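PDB 2C9K: pesticidal crystal protein CRY4AA from Bacillus thuringiensis, which binds to midgut epithelial cells of insects and promotes their colloid-osmotic lysis, acting as a pore-forming toxin against mosquito larvae. Local coordinates for residues F50-Q53 with T54-I58; D181-P184 with V185-A189; T224-T227 with Y228-K231; I500-K503 with D504-I508; P553-G557 with T558-N562. One frame throughout, in Å; residues are numbered along the deposited sequence.

Contact 1: F50-Q53 with T54-I58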
loop_
_atom_site.group_PDB
_atom_site.type_symbol
_atom_site.label_atom_id
_atom_site.label_comp_id
_atom_site.label_asym_id
_atom_site.label_seq_id
_atom_site.Cartn_x
_atom_site.Cartn_y
_atom_site.Cartn_z
ATOM N N PHE A 50 6.883 3.794 -17.770
ATOM C CA PHE A 50 6.401 4.382 -16.528
ATOM C C PHE A 50 5.848 5.780 -16.788
ATOM O O PHE A 50 4.772 6.125 -16.312
ATOM C CB PHE A 50 7.522 4.456 -15.478
ATOM C CG PHE A 50 7.864 3.129 -14.838
ATOM C CD1 PHE A 50 8.679 3.087 -13.711
ATOM C CD2 PHE A 50 7.396 1.928 -15.372
ATOM C CE1 PHE A 50 9.028 1.875 -13.124
ATOM C CE2 PHE A 50 7.737 0.705 -14.797
ATOM C CZ PHE A 50 8.556 0.677 -13.669
ATOM N N ILE A 51 6.582 6.579 -17.556
ATOM C CA ILE A 51 6.157 7.943 -17.859
ATOM C C ILE A 51 4.967 7.990 -18.817
ATOM O O ILE A 51 4.011 8.732 -18.599
ATOM C CB ILE A 51 7.317 8.776 -18.454
ATOM C CG1 ILE A 51 8.498 8.785 -17.491
ATOM C CG2 ILE A 51 6.861 10.203 -18.696
ATOM C CD1 ILE A 51 9.651 9.609 -17.982
ATOM N N THR A 52 5.026 7.199 -19.875
ATOM C CA THR A 52 3.941 7.179 -20.835
ATOM C C THR A 52 2.638 6.760 -20.170
ATOM O O THR A 52 1.597 7.375 -20.388
ATOM C CB THR A 52 4.257 6.224 -21.985
ATOM O OG1 THR A 52 5.445 6.671 -22.646
ATOM C CG2 THR A 52 3.113 6.181 -22.979
ATOM N N GLN A 53 2.699 5.719 -19.345
ATOM C CA GLN A 53 1.499 5.235 -18.674
ATOM C C GLN A 53 0.901 6.292 -17.752
ATOM O O GLN A 53 -0.317 6.464 -17.702
ATOM C CB GLN A 53 1.785 3.953 -17.878
ATOM C CG GLN A 53 0.507 3.275 -17.374
ATOM C CD GLN A 53 0.756 1.971 -16.643
ATOM O OE1 GLN A 53 -0.185 1.282 -16.250
ATOM N NE2 GLN A 53 2.024 1.627 -16.448
ATOM N N THR A 54 1.750 7.000 -17.021
ATOM C CA THR A 54 1.257 8.038 -16.134
ATOM C C THR A 54 0.598 9.141 -16.957
ATOM O O THR A 54 -0.517 9.576 -16.658
ATOM C CB THR A 54 2.402 8.633 -15.303
ATOM O OG1 THR A 54 2.827 7.668 -14.340
ATOM C CG2 THR A 54 1.954 9.901 -14.590
ATOM N N LYS A 55 1.300 9.576 -18.000
ATOM C CA LYS A 55 0.831 10.624 -18.901
ATOM C C LYS A 55 -0.463 10.221 -19.607
ATOM O O LYS A 55 -1.258 11.076 -19.994
ATOM C CB LYS A 55 1.910 10.918 -19.944
ATOM C CG LYS A 55 1.563 12.003 -20.949
ATOM C CD LYS A 55 2.370 11.809 -22.229
ATOM C CE LYS A 55 2.754 13.131 -22.875
ATOM N NZ LYS A 55 3.788 13.874 -22.078
ATOM N N ASN A 56 -0.667 8.916 -19.780
ATOM C CA ASN A 56 -1.866 8.425 -20.439
ATOM C C ASN A 56 -3.084 8.544 -19.552
ATOM O O ASN A 56 -4.206 8.579 -20.042
ATOM C CB ASN A 56 -1.692 6.969 -20.873
ATOM C CG ASN A 56 -0.851 6.830 -22.135
ATOM O OD1 ASN A 56 -1.044 7.564 -23.107
ATOM N ND2 ASN A 56 0.076 5.879 -22.128
ATOM N N ILE A 57 -2.876 8.608 -18.244
ATOM C CA ILE A 57 -3.999 8.729 -17.329
ATOM C C ILE A 57 -4.332 10.207 -17.065
ATOM O O ILE A 57 -5.499 10.580 -16.925
ATOM C CB ILE A 57 -3.713 7.966 -16.002
ATOM C CG1 ILE A 57 -3.179 8.906 -14.930
ATOM C CG2 ILE A 57 -2.719 6.854 -16.251
ATOM C CD1 ILE A 57 -4.263 9.430 -14.015
ATOM N N ILE A 58 -3.307 11.050 -17.014
ATOM C CA ILE A 58 -3.512 12.476 -16.782
ATOM C C ILE A 58 -3.881 13.164 -18.091
ATOM O O ILE A 58 -4.419 14.272 -18.100
ATOM C CB ILE A 58 -2.246 13.128 -16.212
ATOM C CG1 ILE A 58 -1.932 12.521 -14.846
ATOM C CG2 ILE A 58 -2.437 14.622 -16.096
ATOM C CD1 ILE A 58 -0.722 13.118 -14.178
#
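Thr54 holds on to Phe50 twice, because both its backbone N and its hydroxyl OG1 donate to Phe50 O, each at 3.2 Å. The two donors come from opposite faces of that carbonyl plane, which is how one oxygen serves both. Thr54 OG1 stands anti to its own carbonyl carbon and beside the backbone N (chi1 -71°), a torsion that folds the hydroxyl back onto the preceding turn; the same side chain packs on Met232 of helix 222-240. At Lys55 the backbone bond is nearly straight: Lys55 N lies 2.9 Å from Ile51 O with an angle of 168° at the hydrogen. Asn56 N reaches Thr52 O at 2.8 Å along a more bent path, while the Asn56 side chain runs alongside that of Thr52, with Asn56 ND2 3.2 Å from Thr52 CG2. Thr52 OG1 is occupied one turn earlier by Ser48 O. Further on, in the last turn of helix 46-58, Thr54 O accepts from both Ile57 N and Ile58 N, at 3.0 Å and 3.2 Å. Phe50 and Ile51 pack on helix 140-164, which places this alpha-helix within the helical bundle of the delta-endotoxin N-terminal domain.

Contact 2: D181-P184 with V185-A189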
loop_
_atom_site.group_PDB
_atom_site.type_symbol
_atom_site.label_atom_id
_atom_site.label_comp_id
_atom_site.label_asym_id
_atom_site.label_seq_id
_atom_site.Cartn_x
_atom_site.Cartn_y
_atom_site.Cartn_z
ATOM N N ASP A 181 31.252 7.373 6.877
ATOM C CA ASP A 181 30.053 7.085 7.660
ATOM C C ASP A 181 28.828 7.667 6.954
ATOM O O ASP A 181 28.580 8.873 7.015
ATOM C CB ASP A 181 30.189 7.685 9.057
ATOM C CG ASP A 181 28.896 7.638 9.835
ATOM O OD1 ASP A 181 28.242 6.572 9.843
ATOM O OD2 ASP A 181 28.543 8.667 10.446
ATOM N N TYR A 182 28.065 6.803 6.289
ATOM C CA TYR A 182 26.885 7.243 5.555
ATOM C C TYR A 182 25.590 7.284 6.358
ATOM O O TYR A 182 24.541 7.586 5.799
ATOM C CB TYR A 182 26.653 6.349 4.336
ATOM C CG TYR A 182 27.808 6.278 3.372
ATOM C CD1 TYR A 182 28.949 5.542 3.679
ATOM C CD2 TYR A 182 27.753 6.929 2.142
ATOM C CE1 TYR A 182 30.009 5.449 2.782
ATOM C CE2 TYR A 182 28.808 6.846 1.237
ATOM C CZ TYR A 182 29.932 6.101 1.564
ATOM O OH TYR A 182 30.977 5.996 0.673
ATOM N N TYR A 183 25.641 6.992 7.653
ATOM C CA TYR A 183 24.408 6.994 8.435
ATOM C C TYR A 183 23.707 8.346 8.550
ATOM O O TYR A 183 22.483 8.407 8.547
ATOM C CB TYR A 183 24.628 6.420 9.836
ATOM C CG TYR A 183 23.316 6.180 10.546
ATOM C CD1 TYR A 183 22.295 5.466 9.919
ATOM C CD2 TYR A 183 23.073 6.699 11.817
ATOM C CE1 TYR A 183 21.064 5.280 10.534
ATOM C CE2 TYR A 183 21.843 6.515 12.441
ATOM C CZ TYR A 183 20.847 5.807 11.788
ATOM O OH TYR A 183 19.628 5.628 12.376
ATOM N N PRO A 184 24.465 9.443 8.681
ATOM C CA PRO A 184 23.754 10.719 8.778
ATOM C C PRO A 184 23.094 11.025 7.434
ATOM O O PRO A 184 22.039 11.650 7.367
ATOM C CB PRO A 184 24.867 11.700 9.121
ATOM C CG PRO A 184 25.816 10.855 9.919
ATOM C CD PRO A 184 25.872 9.601 9.090
ATOM N N VAL A 185 23.726 10.559 6.365
ATOM C CA VAL A 185 23.225 10.768 5.008
ATOM C C VAL A 185 22.073 9.821 4.658
ATOM O O VAL A 185 21.145 10.206 3.936
ATOM C CB VAL A 185 24.352 10.572 3.970
ATOM C CG1 VAL A 185 23.810 10.733 2.568
ATOM C CG2 VAL A 185 25.458 11.564 4.226
ATOM N N LEU A 186 22.149 8.583 5.151
ATOM C CA LEU A 186 21.121 7.578 4.896
ATOM C C LEU A 186 19.812 8.133 5.404
ATOM O O LEU A 186 18.788 8.114 4.720
ATOM C CB LEU A 186 21.451 6.289 5.647
ATOM C CG LEU A 186 20.377 5.201 5.704
ATOM C CD1 LEU A 186 19.968 4.797 4.304
ATOM C CD2 LEU A 186 20.918 4.007 6.473
ATOM N N THR A 187 19.876 8.634 6.626
ATOM C CA THR A 187 18.738 9.227 7.282
ATOM C C THR A 187 18.141 10.366 6.443
ATOM O O THR A 187 16.994 10.281 6.013
ATOM C CB THR A 187 19.168 9.728 8.674
ATOM O OG1 THR A 187 19.436 8.593 9.509
ATOM C CG2 THR A 187 18.095 10.607 9.309
ATOM N N LYS A 188 18.922 11.415 6.197
ATOM C CA LYS A 188 18.453 12.558 5.415
ATOM C C LYS A 188 17.850 12.142 4.077
ATOM O O LYS A 188 16.934 12.795 3.577
ATOM C CB LYS A 188 19.604 13.539 5.169
ATOM C CG LYS A 188 19.287 14.993 5.511
ATOM C CD LYS A 188 18.877 15.128 6.979
ATOM C CE LYS A 188 18.936 16.574 7.477
ATOM N NZ LYS A 188 20.342 17.127 7.484
ATOM N N ALA A 189 18.367 11.060 3.499
ATOM C CA ALA A 189 17.876 10.551 2.218
ATOM C C ALA A 189 16.490 9.913 2.375
ATOM O O ALA A 189 15.642 10.021 1.480
ATOM C CB ALA A 189 18.858 9.532 1.654
#
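Thr187 meets Tyr183 at both ends of the tyrosine, its backbone carbonyl and its ring. Tyr183 O accepts from Thr187 N and from Thr187 OG1, each at 3.2 Å; the hydroxyl approaches nearly along the C=O axis, whereas the amide sits 36° above the carbonyl plane. Thr187 OG1 also lies over one face of the Tyr183 ring, displaced toward the rim and 3.8 Å from Tyr183 CE1. Two torsions account for this double placement: Tyr183 CG is anti to its backbone N (chi1 -169°), which brings CD1 beside Leu186 CD2 and a ring face beneath Thr187 OG1, and Thr187 OG1 sits beside its own N (chi1 -70°). At the ring's edge, near its plane, Leu186 CD2 comes within 4.0 Å of Tyr183 CD1.

Around this shell the backbone sets the positions. Leu186 N donates to Tyr182 O at 2.7 Å, and Lys188 N makes a weak bond to Pro184 O at 3.3 Å. Ahead of the first turn, Asp181 OD1 accepts a weak capping bond from Tyr183 N, 3.4 Å away. Farther out, Tyr183 OH is held by Asp247, while Tyr182 and Leu186 pack on Leu154 of helix 140-164. Chemically, the start of helix 183-208 is thus secured by a carbonyl shared between amide and hydroxyl, and the negative charge of Asp181 would probably be favoured by the helix N-terminus, though the capping bond itself is weak.

Contact 3: T224-T227 with Y228-K231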
loop_
_atom_site.group_PDB
_atom_site.type_symbol
_atom_site.label_atom_id
_atom_site.label_comp_id
_atom_site.label_asym_id
_atom_site.label_seq_id
_atom_site.Cartn_x
_atom_site.Cartn_y
_atom_site.Cartn_z
ATOM N N THR A 224 -10.377 9.387 -13.120
ATOM C CA THR A 224 -8.997 9.709 -13.457
ATOM C C THR A 224 -8.224 9.886 -12.156
ATOM O O THR A 224 -7.093 9.450 -12.019
ATOM C CB THR A 224 -8.943 11.001 -14.295
ATOM O OG1 THR A 224 -9.603 10.775 -15.550
ATOM C CG2 THR A 224 -7.505 11.431 -14.528
ATOM N N TYR A 225 -8.874 10.527 -11.199
ATOM C CA TYR A 225 -8.301 10.782 -9.897
ATOM C C TYR A 225 -8.019 9.435 -9.248
ATOM O O TYR A 225 -6.942 9.192 -8.712
ATOM C CB TYR A 225 -9.310 11.579 -9.057
ATOM C CG TYR A 225 -8.828 11.946 -7.676
ATOM C CD1 TYR A 225 -8.228 13.178 -7.425
ATOM C CD2 TYR A 225 -8.941 11.046 -6.625
ATOM C CE1 TYR A 225 -7.753 13.501 -6.160
ATOM C CE2 TYR A 225 -8.469 11.357 -5.365
ATOM C CZ TYR A 225 -7.879 12.583 -5.137
ATOM O OH TYR A 225 -7.437 12.880 -3.874
ATOM N N ASN A 226 -8.999 8.547 -9.314
ATOM C CA ASN A 226 -8.860 7.236 -8.707
ATOM C C ASN A 226 -7.794 6.361 -9.378
ATOM O O ASN A 226 -7.056 5.648 -8.697
ATOM C CB ASN A 226 -10.214 6.527 -8.716
ATOM C CG ASN A 226 -10.175 5.203 -7.999
ATOM O OD1 ASN A 226 -10.038 5.149 -6.775
ATOM N ND2 ASN A 226 -10.291 4.116 -8.759
ATOM N N THR A 227 -7.707 6.410 -10.704
ATOM C CA THR A 227 -6.726 5.600 -11.411
ATOM C C THR A 227 -5.314 6.026 -11.024
ATOM O O THR A 227 -4.460 5.198 -10.702
ATOM C CB THR A 227 -6.895 5.725 -12.943
ATOM O OG1 THR A 227 -8.205 5.289 -13.312
ATOM C CG2 THR A 227 -5.876 4.868 -13.668
ATOM N N TYR A 228 -5.078 7.329 -11.055
ATOM C CA TYR A 228 -3.773 7.867 -10.711
ATOM C C TYR A 228 -3.345 7.434 -9.303
ATOM O O TYR A 228 -2.159 7.197 -9.049
ATOM C CB TYR A 228 -3.812 9.385 -10.796
ATOM C CG TYR A 228 -2.540 10.030 -10.340
ATOM C CD1 TYR A 228 -1.384 9.977 -11.116
ATOM C CD2 TYR A 228 -2.486 10.695 -9.121
ATOM C CE1 TYR A 228 -0.212 10.576 -10.690
ATOM C CE2 TYR A 228 -1.318 11.297 -8.686
ATOM C CZ TYR A 228 -0.188 11.239 -9.470
ATOM O OH TYR A 228 0.954 11.869 -9.023
ATOM N N ARG A 229 -4.323 7.328 -8.404
ATOM C CA ARG A 229 -4.096 6.935 -7.016
ATOM C C ARG A 229 -3.733 5.460 -6.908
ATOM O O ARG A 229 -2.813 5.075 -6.181
ATOM C CB ARG A 229 -5.350 7.228 -6.179
ATOM C CG ARG A 229 -5.285 6.729 -4.737
ATOM C CD ARG A 229 -6.451 7.255 -3.914
ATOM N NE ARG A 229 -7.743 6.831 -4.442
ATOM C CZ ARG A 229 -8.899 7.379 -4.087
ATOM N NH1 ARG A 229 -8.927 8.369 -3.205
ATOM N NH2 ARG A 229 -10.028 6.947 -4.626
ATOM N N THR A 230 -4.462 4.632 -7.637
ATOM C CA THR A 230 -4.206 3.207 -7.619
ATOM C C THR A 230 -2.843 2.885 -8.223
ATOM O O THR A 230 -2.092 2.086 -7.670
ATOM C CB THR A 230 -5.294 2.464 -8.389
ATOM O OG1 THR A 230 -6.557 2.709 -7.758
ATOM C CG2 THR A 230 -5.011 0.974 -8.408
ATOM N N LYS A 231 -2.518 3.511 -9.351
ATOM C CA LYS A 231 -1.239 3.258 -10.014
ATOM C C LYS A 231 -0.071 3.777 -9.190
ATOM O O LYS A 231 0.916 3.071 -9.012
ATOM C CB LYS A 231 -1.199 3.904 -11.407
ATOM C CG LYS A 231 -2.376 3.553 -12.308
ATOM C CD LYS A 231 -2.529 2.057 -12.483
ATOM C CE LYS A 231 -3.887 1.690 -13.087
ATOM N NZ LYS A 231 -4.008 1.944 -14.559
HETATM O O HOH W 1 -8.041 4.291 -5.606
#
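Asn226 and Arg229 both send CG anti to the backbone N (chi1 -175° and 174°), and a bend at chi3 of Arg229 (60°) swings the guanidinium back over the preceding turn to the amide. The setting is an alpha-helix, 222-240, of the delta-endotoxin N-terminal domain. Arg229 NH2 donates almost straight to Asn226 OD1 at 2.8 Å; the acceptor lies in the guanidinium plane, and the N-H meets a lone pair of Asn226 OD1 in the amide plane. The amide and guanidinium planes nevertheless stand close to perpendicular.

Tyr225 approaches from another direction. The edge of its ring, through Tyr225 CE2, comes over a guanidinium face, 3.7 Å from Arg229 NH1, with the two planes at right angles. That NH1 also forms a salt bridge with Glu283, which probably keeps the guanidinium from rotating. Asn226 ND2 and Thr230 OG1 both donate to Tyr264 O of strand 262-267, so this face of the helix reaches the segment that follows it in the chain. On another side, Thr227 and Lys231 run side by side, Thr227 CG2 being 3.6 Å from Lys231 NZ. Backbone support is regular: Lys231 N, for instance, reaches Thr227 O at 2.9 Å. A single water completes the polar cluster, accepting from Arg229 NE at 2.8 Å while donating to Asn226 OD1 at 2.5 Å and to Thr230 OG1 at 3.1 Å.

Contact 4: I500-K503 with D504-I508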
loop_
_atom_site.group_PDB
_atom_site.type_symbol
_atom_site.label_atom_id
_atom_site.label_comp_id
_atom_site.label_asym_id
_atom_site.label_seq_id
_atom_site.Cartn_x
_atom_site.Cartn_y
_atom_site.Cartn_z
ATOM N N ILE A 500 -4.501 5.600 13.835
ATOM C CA ILE A 500 -5.506 5.700 14.892
ATOM C C ILE A 500 -5.359 7.020 15.634
ATOM O O ILE A 500 -4.250 7.395 16.026
ATOM C CB ILE A 500 -5.361 4.570 15.960
ATOM C CG1 ILE A 500 -5.825 3.226 15.396
ATOM C CG2 ILE A 500 -6.175 4.916 17.203
ATOM C CD1 ILE A 500 -5.784 2.107 16.430
ATOM N N ASP A 501 -6.483 7.714 15.817
ATOM C CA ASP A 501 -6.528 8.980 16.551
ATOM C C ASP A 501 -6.867 8.529 17.973
ATOM O O ASP A 501 -8.023 8.536 18.387
ATOM C CB ASP A 501 -7.640 9.882 16.000
ATOM C CG ASP A 501 -7.466 11.349 16.396
ATOM O OD1 ASP A 501 -7.102 11.618 17.568
ATOM O OD2 ASP A 501 -7.708 12.233 15.536
ATOM N N PHE A 502 -5.837 8.114 18.699
ATOM C CA PHE A 502 -5.961 7.593 20.055
ATOM C C PHE A 502 -6.512 8.578 21.086
ATOM O O PHE A 502 -5.789 9.448 21.571
ATOM C CB PHE A 502 -4.589 7.075 20.494
ATOM C CG PHE A 502 -4.619 6.181 21.700
ATOM C CD1 PHE A 502 -5.715 5.366 21.960
ATOM C CD2 PHE A 502 -3.515 6.111 22.551
ATOM C CE1 PHE A 502 -5.711 4.491 23.053
ATOM C CE2 PHE A 502 -3.503 5.239 23.645
ATOM C CZ PHE A 502 -4.604 4.429 23.893
ATOM N N LYS A 503 -7.791 8.431 21.422
ATOM C CA LYS A 503 -8.429 9.297 22.416
ATOM C C LYS A 503 -8.677 8.566 23.752
ATOM O O LYS A 503 -8.420 9.110 24.831
ATOM C CB LYS A 503 -9.758 9.836 21.865
ATOM C CG LYS A 503 -9.745 11.308 21.463
ATOM C CD LYS A 503 -8.686 11.595 20.413
ATOM C CE LYS A 503 -8.631 13.075 20.033
ATOM N NZ LYS A 503 -9.789 13.527 19.208
ATOM N N ASP A 504 -9.169 7.332 23.674
ATOM C CA ASP A 504 -9.458 6.548 24.865
ATOM C C ASP A 504 -8.711 5.219 24.927
ATOM O O ASP A 504 -7.691 5.083 25.610
ATOM C CB ASP A 504 -10.965 6.277 24.959
ATOM C CG ASP A 504 -11.598 5.981 23.602
ATOM O OD1 ASP A 504 -10.908 5.422 22.723
ATOM O OD2 ASP A 504 -12.795 6.295 23.416
ATOM N N HIS A 505 -9.230 4.235 24.207
ATOM C CA HIS A 505 -8.638 2.912 24.186
ATOM C C HIS A 505 -8.816 2.255 22.820
ATOM O O HIS A 505 -9.594 2.727 21.994
ATOM C CB HIS A 505 -9.326 2.052 25.231
ATOM C CG HIS A 505 -10.806 1.947 25.027
ATOM N ND1 HIS A 505 -11.666 2.995 25.270
ATOM C CD2 HIS A 505 -11.575 0.929 24.573
ATOM C CE1 HIS A 505 -12.900 2.628 24.976
ATOM N NE2 HIS A 505 -12.873 1.379 24.551
ATOM N N PHE A 506 -8.081 1.170 22.595
ATOM C CA PHE A 506 -8.175 0.386 21.365
ATOM C C PHE A 506 -7.374 -0.877 21.607
ATOM O O PHE A 506 -6.365 -0.835 22.301
ATOM C CB PHE A 506 -7.665 1.176 20.137
ATOM C CG PHE A 506 -6.162 1.286 20.022
ATOM C CD1 PHE A 506 -5.408 0.247 19.484
ATOM C CD2 PHE A 506 -5.507 2.459 20.398
ATOM C CE1 PHE A 506 -4.022 0.381 19.316
ATOM C CE2 PHE A 506 -4.125 2.604 20.238
ATOM C CZ PHE A 506 -3.384 1.566 19.696
ATOM N N LYS A 507 -7.844 -2.004 21.071
ATOM C CA LYS A 507 -7.150 -3.276 21.264
ATOM C C LYS A 507 -6.846 -4.060 19.997
ATOM O O LYS A 507 -7.710 -4.284 19.154
ATOM C CB LYS A 507 -7.940 -4.169 22.213
ATOM C CG LYS A 507 -7.327 -5.550 22.428
ATOM C CD LYS A 507 -8.036 -6.615 21.612
ATOM C CE LYS A 507 -9.449 -6.804 22.090
ATOM N NZ LYS A 507 -10.256 -7.514 21.073
ATOM N N ILE A 508 -5.599 -4.477 19.866
ATOM C CA ILE A 508 -5.196 -5.267 18.725
ATOM C C ILE A 508 -4.830 -6.632 19.313
ATOM O O ILE A 508 -4.236 -6.709 20.398
ATOM C CB ILE A 508 -4.000 -4.593 17.984
ATOM C CG1 ILE A 508 -2.962 -5.625 17.570
ATOM C CG2 ILE A 508 -3.369 -3.546 18.856
ATOM C CD1 ILE A 508 -3.365 -6.439 16.393
#
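Asp504 OD1 is gripped by two donors, its neighbour's backbone His505 N at 2.5 Å and the hydroxyl of Ser486, which in turn accepts from Lys503 N, so that Ser486 OG holds two successive residues of the turn. Ala485 N holds the other carboxylate oxygen, Asp504 OD2. Inside the turn the contact is aromatic. The edge of Phe506 points at a face of Phe502 in a T-shaped pair, with ring centroids of Phe502 and Phe506 4.9 Å apart and planes at 78°. Phe506 CD2 makes the approach, lying 3.3 Å from Phe502 CD1. Phe506 holds CG between its backbone N and carbonyl carbon (chi1 76°), which brings the ring between Phe502, at its edge, and Ile500, over its face. There Ile500 CD1 sits over the ring centre, 3.6 Å from the Phe506 centroid and only 13° off its normal, a CH-pi contact. Phe589 of strand 584-591 stacks on Phe506, and Ile602 touches all three apolar side chains. The turn carries the chain from strand 499-501 to strand 505-511, between two sheets of the C-terminal domain of the toxin fragment. Its chemistry divides accordingly: dispersion and CH-pi contacts hold the interior, while the carboxylate probably helps to fix the bend.

Contact 5: P553-G557 with T558-N562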
loop_
_atom_site.group_PDB
_atom_site.type_symbol
_atom_site.label_atom_id
_atom_site.label_comp_id
_atom_site.label_asym_id
_atom_site.label_seq_id
_atom_site.Cartn_x
_atom_site.Cartn_y
_atom_site.Cartn_z
ATOM N N PRO A 553 5.820 15.636 22.259
ATOM C CA PRO A 553 5.267 16.369 21.116
ATOM C C PRO A 553 6.187 16.041 19.954
ATOM O O PRO A 553 7.373 15.818 20.163
ATOM C CB PRO A 553 5.391 17.817 21.547
ATOM C CG PRO A 553 5.313 17.729 23.032
ATOM C CD PRO A 553 6.175 16.557 23.347
ATOM N N THR A 554 5.659 15.997 18.738
ATOM C CA THR A 554 6.498 15.668 17.588
ATOM C C THR A 554 6.237 16.608 16.420
ATOM O O THR A 554 7.050 16.730 15.502
ATOM C CB THR A 554 6.260 14.217 17.144
ATOM O OG1 THR A 554 4.967 14.105 16.542
ATOM C CG2 THR A 554 6.330 13.287 18.349
ATOM N N PHE A 555 5.092 17.276 16.460
ATOM C CA PHE A 555 4.746 18.222 15.416
ATOM C C PHE A 555 3.864 19.298 16.017
ATOM O O PHE A 555 3.498 19.228 17.194
ATOM C CB PHE A 555 4.029 17.514 14.262
ATOM C CG PHE A 555 2.601 17.146 14.554
ATOM C CD1 PHE A 555 1.561 17.970 14.138
ATOM C CD2 PHE A 555 2.294 15.959 15.214
ATOM C CE1 PHE A 555 0.227 17.615 14.371
ATOM C CE2 PHE A 555 0.969 15.596 15.450
ATOM C CZ PHE A 555 -0.068 16.427 15.026
ATOM N N SER A 556 3.539 20.303 15.215
ATOM C CA SER A 556 2.693 21.388 15.679
ATOM C C SER A 556 1.639 21.711 14.633
ATOM O O SER A 556 1.878 21.593 13.430
ATOM C CB SER A 556 3.547 22.615 16.000
ATOM O OG SER A 556 4.566 22.800 15.034
ATOM N N GLY A 557 0.469 22.116 15.100
ATOM C CA GLY A 557 -0.613 22.417 14.190
ATOM C C GLY A 557 -1.667 21.352 14.384
ATOM O O GLY A 557 -1.601 20.576 15.336
ATOM N N THR A 558 -2.643 21.310 13.487
ATOM C CA THR A 558 -3.710 20.321 13.576
ATOM C C THR A 558 -3.883 19.595 12.253
ATOM O O THR A 558 -4.731 18.707 12.133
ATOM C CB THR A 558 -5.038 20.975 13.920
ATOM O OG1 THR A 558 -5.408 21.869 12.860
ATOM C CG2 THR A 558 -4.925 21.745 15.228
ATOM N N ASP A 559 -3.092 19.970 11.254
ATOM C CA ASP A 559 -3.206 19.315 9.965
ATOM C C ASP A 559 -2.428 18.012 10.003
ATOM O O ASP A 559 -1.216 17.991 9.751
ATOM C CB ASP A 559 -2.665 20.194 8.844
ATOM C CG ASP A 559 -3.270 19.839 7.502
ATOM O OD1 ASP A 559 -3.579 18.644 7.290
ATOM O OD2 ASP A 559 -3.433 20.751 6.663
ATOM N N TYR A 560 -3.138 16.929 10.310
ATOM C CA TYR A 560 -2.538 15.611 10.410
ATOM C C TYR A 560 -2.425 14.964 9.051
ATOM O O TYR A 560 -1.591 14.085 8.848
ATOM C CB TYR A 560 -3.388 14.723 11.309
ATOM C CG TYR A 560 -3.908 15.436 12.525
ATOM C CD1 TYR A 560 -5.274 15.560 12.748
ATOM C CD2 TYR A 560 -3.030 16.012 13.440
ATOM C CE1 TYR A 560 -5.754 16.244 13.852
ATOM C CE2 TYR A 560 -3.498 16.699 14.549
ATOM C CZ TYR A 560 -4.861 16.812 14.751
ATOM O OH TYR A 560 -5.325 17.492 15.850
ATOM N N THR A 561 -3.277 15.394 8.126
ATOM C CA THR A 561 -3.274 14.829 6.781
ATOM C C THR A 561 -1.951 14.988 6.071
ATOM O O THR A 561 -1.550 14.104 5.313
ATOM C CB THR A 561 -4.346 15.454 5.883
ATOM O OG1 THR A 561 -4.746 16.723 6.422
ATOM C CG2 THR A 561 -5.534 14.518 5.752
ATOM N N ASN A 562 -1.270 16.105 6.299
ATOM C CA ASN A 562 0.003 16.310 5.640
ATOM C C ASN A 562 1.206 16.314 6.573
ATOM O O ASN A 562 2.117 17.129 6.427
ATOM C CB ASN A 562 -0.029 17.583 4.776
ATOM C CG ASN A 562 -0.890 18.688 5.374
ATOM O OD1 ASN A 562 -0.690 19.106 6.526
ATOM N ND2 ASN A 562 -1.850 19.176 4.585
HETATM O O HOH W 2 -0.229 20.750 11.713
#
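Phe555 and Tyr560 supply the aromatic part of the contact, meeting rim to rim with neither ring over the other's face. Phe555 CZ comes within 3.4 Å of Tyr560 CD2, the ring centroids of Phe555 and Tyr560 are 5.8 Å apart, and the planes stand at 87°. Phe555 CZ lies close to the plane of the tyrosine ring, at its edge. On the phenylalanine side, CG lies between the backbone N and the carbonyl carbon (chi1 75°), directing the ring across the bend toward Tyr560.

The polar link goes through a water that donates to Ser556 O at 2.8 Å and accepts a weak bond from Asp559 N at 3.0 Å, joining the two arms of the bend.

The backbone contribution comes from Gly557, whose positive phi (111°) belongs to a conformation suited to glycine; Gly557 O accepts from Asn528 ND2.

The whole bend belongs to the long loop between strands 545-550 and 569-572. Thr554 and Phe555 share backbone bonds with Ser527, at the end of strand 517-527, Phe555 packs on Ala526, and Tyr560 OH bonds Thr599 just ahead of strand 600-609.

How the contacts relate
Contacts 1, 2 and 3 follow one another along the chain in helices 46-58, 183-208 and 222-240 of the N-terminal domain, while contacts 4 and 5 come later, in the C-terminal domain of the toxin fragment. Contacts 1 and 3 touch: their centres are about 11 Å apart, and Ile57 packs on Thr224 and Tyr228. Contact 2 lies about 32 Å from contact 1 and 33 Å from contact 3, centre to centre. Contacts 4 and 5 have centres about 18 Å apart. Contact 5 approaches contact 3 to about 10 Å at nearest atoms, bringing a loop of the beta domain near the helical domain, which in this toxin family is linked to pore formation.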